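Local structure of DegV family protein (Thermus thermophilus, 2DT8) at residues V26-N31 against K91-V96. The protein binds a fatty acid, here palmitic acid, as a member of the DegV family, and also carries a zinc ion. Sequence-based numbering, arbitrary orientation.
Sequences VPLYVN and KLSGTV. With PLM (palmitic acid), chain C.
Leu28 and Thr95 mark the nearest approach of the two backbones, their CA atoms 8.4 Å apart, so 26-31 and 91-96 meet through side chains with no hydrogen bond between them. Leu28 reaches across with its branched end: CD2 lies 3.6 Å from Thr95 OG1 and CD1 3.9 Å from the same oxygen, a methyl pair set against a hydroxyl. The same CD2 comes within 4.2 Å of Ser93 OG and also touches C2 of the palmitic acid, next to its carboxyl group, so one leucine methyl packs against both the protein's hydroxyls and the ligand. Thr95 OG1 lies anti to the carbonyl carbon, beside the backbone N (chi1 -61°), where the hydroxyl donates to Ser93 OG at 2.8 Å. Ser93 OG also accepts from the backbone N of Thr95 (3.1 Å, 156°), which makes an ST turn at the start of helix 95-103, with Gly94 as the N-cap residue. In this DegV fold, 26-31 lies on strand 24-32, parallel to strand 3-8 in the mixed sheet, and meets the loop leading into that helix, the two together lining the carboxyl end of the ligand. These two donors leave the Ser93 hydroxyl to give its own hydrogen to O1 of the palmitic acid, 2.5 Å from OG. Were Ser93 an alanine, O1 would probably lose this donor, and the backbone N and hydroxyl of Thr95 their shared acceptor. Thr61 OG1 supplies a further hydrogen bond to the fatty acid, while Pro64 packs against both Leu28 and Thr95.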
ATOM      1  N   VAL A  26     -12.996  -1.942   3.922  1.00  6.58           N
ATOM      2  CA  VAL A  26     -13.884  -0.887   3.447  1.00  5.57           C
ATOM      3  C   VAL A  26     -13.345  -0.531   2.064  1.00  6.23           C
ATOM      4  O   VAL A  26     -12.191  -0.130   1.924  1.00  6.12           O
ATOM      5  CB  VAL A  26     -13.813   0.339   4.373  1.00  7.64           C
ATOM      6  CG1 VAL A  26     -14.692   1.448   3.829  1.00  9.00           C
ATOM      7  CG2 VAL A  26     -14.243  -0.058   5.799  1.00  9.92           C
ATOM      8  N   PRO A  27     -14.170  -0.677   1.018  1.00  5.26           N
ATOM      9  CA  PRO A  27     -13.690  -0.362  -0.329  1.00  6.78           C
ATOM     10  C   PRO A  27     -13.564   1.090  -0.737  1.00  5.05           C
ATOM     11  O   PRO A  27     -14.298   1.951  -0.254  1.00  6.17           O
ATOM     12  CB  PRO A  27     -14.694  -1.087  -1.222  1.00  7.48           C
ATOM     13  CG  PRO A  27     -15.964  -0.943  -0.462  1.00 11.25           C
ATOM     14  CD  PRO A  27     -15.533  -1.237   0.980  1.00  8.92           C
ATOM     15  N   LEU A  28     -12.593   1.344  -1.612  1.00  5.69           N
ATOM     16  CA  LEU A  28     -12.424   2.648  -2.234  1.00  3.46           C
ATOM     17  C   LEU A  28     -12.948   2.410  -3.656  1.00  5.03           C
ATOM     18  O   LEU A  28     -13.227   1.255  -4.043  1.00  5.28           O
ATOM     19  CB  LEU A  28     -10.967   3.113  -2.247  1.00  4.70           C
ATOM     20  CG  LEU A  28     -10.629   3.946  -0.999  1.00  4.40           C
ATOM     21  CD1 LEU A  28     -10.331   3.031   0.188  1.00  4.38           C
ATOM     22  CD2 LEU A  28      -9.451   4.868  -1.279  1.00  3.84           C
ATOM     23  N   TYR A  29     -13.080   3.479  -4.434  1.00  5.52           N
ATOM     24  CA  TYR A  29     -13.651   3.377  -5.765  1.00  6.14           C
ATOM     25  C   TYR A  29     -12.834   4.004  -6.862  1.00  5.76           C
ATOM     26  O   TYR A  29     -12.077   4.944  -6.640  1.00  5.62           O
ATOM     27  CB  TYR A  29     -15.035   4.033  -5.780  1.00  8.72           C
ATOM     28  CG  TYR A  29     -15.902   3.628  -4.622  1.00 10.39           C
ATOM     29  CD1 TYR A  29     -15.769   4.246  -3.377  1.00 12.70           C
ATOM     30  CD2 TYR A  29     -16.822   2.597  -4.756  1.00 13.07           C
ATOM     31  CE1 TYR A  29     -16.537   3.836  -2.286  1.00 12.94           C
ATOM     32  CE2 TYR A  29     -17.595   2.179  -3.670  1.00 14.10           C
ATOM     33  CZ  TYR A  29     -17.444   2.803  -2.446  1.00 14.32           C
ATOM     34  OH  TYR A  29     -18.206   2.397  -1.379  1.00 18.06           O
ATOM     35  N   VAL A  30     -13.032   3.469  -8.059  1.00  5.83           N
ATOM     36  CA  VAL A  30     -12.392   3.954  -9.264  1.00  4.02           C
ATOM     37  C   VAL A  30     -13.500   4.551 -10.132  1.00  5.57           C
ATOM     38  O   VAL A  30     -14.535   3.917 -10.360  1.00  6.26           O
ATOM     39  CB  VAL A  30     -11.719   2.810 -10.040  1.00  4.37           C
ATOM     40  CG1 VAL A  30     -11.128   3.343 -11.327  1.00  8.12           C
ATOM     41  CG2 VAL A  30     -10.640   2.170  -9.186  1.00  5.32           C
ATOM     42  N   ASN A  31     -13.268   5.774 -10.598  1.00  5.42           N
ATOM     43  CA  ASN A  31     -14.204   6.488 -11.466  1.00  6.67           C
ATOM     44  C   ASN A  31     -13.612   6.400 -12.869  1.00  6.48           C
ATOM     45  O   ASN A  31     -12.544   6.959 -13.137  1.00  7.89           O
ATOM     46  CB  ASN A  31     -14.318   7.945 -11.009  1.00  7.42           C
ATOM     47  CG  ASN A  31     -14.678   8.054  -9.543  1.00  9.63           C
ATOM     48  OD1 ASN A  31     -15.653   7.449  -9.091  1.00 14.97           O
ATOM     49  ND2 ASN A  31     -13.897   8.824  -8.791  1.00 10.24           N
ATOM     50  N   LYS A  91      -1.756  11.633   3.599  1.00  7.81           N
ATOM     51  CA  LYS A  91      -1.327  12.625   2.634  1.00  7.61           C
ATOM     52  C   LYS A  91      -1.584  12.202   1.157  1.00 10.21           C
ATOM     53  O   LYS A  91      -1.436  12.942   0.193  1.00 10.54           O
ATOM     54  CB  LYS A  91       0.229  12.827   2.678  1.00  9.49           C
ATOM     55  CG  LYS A  91       0.744  13.215   4.054  1.00 12.54           C
ATOM     56  CD  LYS A  91       0.536  14.705   4.279  1.00 20.86           C
ATOM     57  CE  LYS A  91       1.032  15.151   5.640  1.00 26.39           C
ATOM     58  NZ  LYS A  91       0.245  16.326   6.104  1.00 26.10           N
ATOM     59  N   LEU A  92      -2.065  10.948   1.098  1.00  6.80           N
ATOM     60  CA  LEU A  92      -2.322  10.386  -0.213  1.00  5.82           C
ATOM     61  C   LEU A  92      -3.839  10.244  -0.419  1.00  4.85           C
ATOM     62  O   LEU A  92      -4.317  10.138  -1.555  1.00  6.46           O
ATOM     63  CB  LEU A  92      -1.696   8.985  -0.407  1.00  4.74           C
ATOM     64  CG  LEU A  92      -0.179   8.830  -0.288  1.00  4.64           C
ATOM     65  CD1 LEU A  92       0.190   7.355  -0.464  1.00  7.81           C
ATOM     66  CD2 LEU A  92       0.523   9.695  -1.338  1.00  5.87           C
ATOM     67  N   SER A  93      -4.594  10.267   0.676  1.00  5.00           N
ATOM     68  CA  SER A  93      -6.026  10.040   0.585  1.00  4.27           C
ATOM     69  C   SER A  93      -6.813  10.567   1.771  1.00  5.08           C
ATOM     70  O   SER A  93      -6.285  10.660   2.878  1.00  6.48           O
ATOM     71  CB  SER A  93      -6.246   8.526   0.471  1.00  6.23           C
ATOM     72  OG  SER A  93      -7.607   8.149   0.499  1.00  6.61           O
ATOM     73  N   GLY A  94      -8.086  10.873   1.532  1.00  5.88           N
ATOM     74  CA  GLY A  94      -8.944  11.345   2.606  1.00  5.97           C
ATOM     75  C   GLY A  94      -9.531  10.194   3.409  1.00  7.74           C
ATOM     76  O   GLY A  94     -10.366  10.411   4.280  1.00  7.54           O
ATOM     77  N   THR A  95      -9.093   8.969   3.129  1.00  6.41           N
ATOM     78  CA  THR A  95      -9.600   7.800   3.838  1.00  5.43           C
ATOM     79  C   THR A  95      -9.474   7.907   5.362  1.00  5.71           C
ATOM     80  O   THR A  95     -10.446   7.663   6.079  1.00  5.63           O
ATOM     81  CB  THR A  95      -8.891   6.519   3.333  1.00  5.52           C
ATOM     82  OG1 THR A  95      -9.170   6.357   1.934  1.00  5.90           O
ATOM     83  CG2 THR A  95      -9.383   5.281   4.083  1.00  4.72           C
ATOM     84  N   VAL A  96      -8.287   8.265   5.852  1.00  4.98           N
ATOM     85  CA  VAL A  96      -8.085   8.402   7.298  1.00  5.99           C
ATOM     86  C   VAL A  96      -9.096   9.389   7.885  1.00  6.24           C
ATOM     87  O   VAL A  96      -9.688   9.136   8.937  1.00  6.80           O
ATOM     88  CB  VAL A  96      -6.653   8.869   7.625  1.00  6.77           C
ATOM     89  CG1 VAL A  96      -6.592   9.425   9.061  1.00  9.15           C
ATOM     90  CG2 VAL A  96      -5.694   7.685   7.490  1.00  8.60           C
TER
HETATM   91  C1  PLM C 701      -8.429   8.259  -2.938  1.00  8.51           C
HETATM   92  O1  PLM C 701      -8.539   8.836  -1.739  1.00  9.55           O
HETATM   93  O2  PLM C 701      -9.135   8.634  -3.850  1.00  8.95           O
HETATM   94  C2  PLM C 701      -7.421   7.148  -3.149  1.00  9.45           C
HETATM   95  C3  PLM C 701      -6.052   7.767  -3.451  1.00  8.22           C
HETATM   96  C4  PLM C 701      -5.021   6.667  -3.718  1.00  7.58           C
HETATM   97  C5  PLM C 701      -3.660   7.312  -3.973  1.00  7.98           C
HETATM   98  C6  PLM C 701      -2.589   6.237  -4.149  1.00  7.17           C
HETATM   99  C7  PLM C 701      -1.263   6.911  -4.441  1.00  7.63           C
HETATM  100  C8  PLM C 701      -0.150   5.891  -4.417  1.00 13.36           C
HETATM  101  C9  PLM C 701       1.179   6.642  -4.378  1.00 15.61           C
HETATM  102  CA  PLM C 701       2.280   5.766  -4.943  1.00 21.35           C
HETATM  103  CB  PLM C 701       2.796   4.883  -3.822  1.00 17.45           C
HETATM  104  CC  PLM C 701       2.374   3.450  -4.089  1.00 18.93           C
HETATM  105  CD  PLM C 701       3.609   2.569  -4.105  1.00 18.40           C
HETATM  106  CE  PLM C 701       3.210   1.165  -4.554  1.00 18.02           C
HETATM  107  CF  PLM C 701       4.462   0.286  -4.685  1.00 20.33           C
HETATM  108  CG  PLM C 701       4.908  -0.185  -3.300  1.00 21.36           C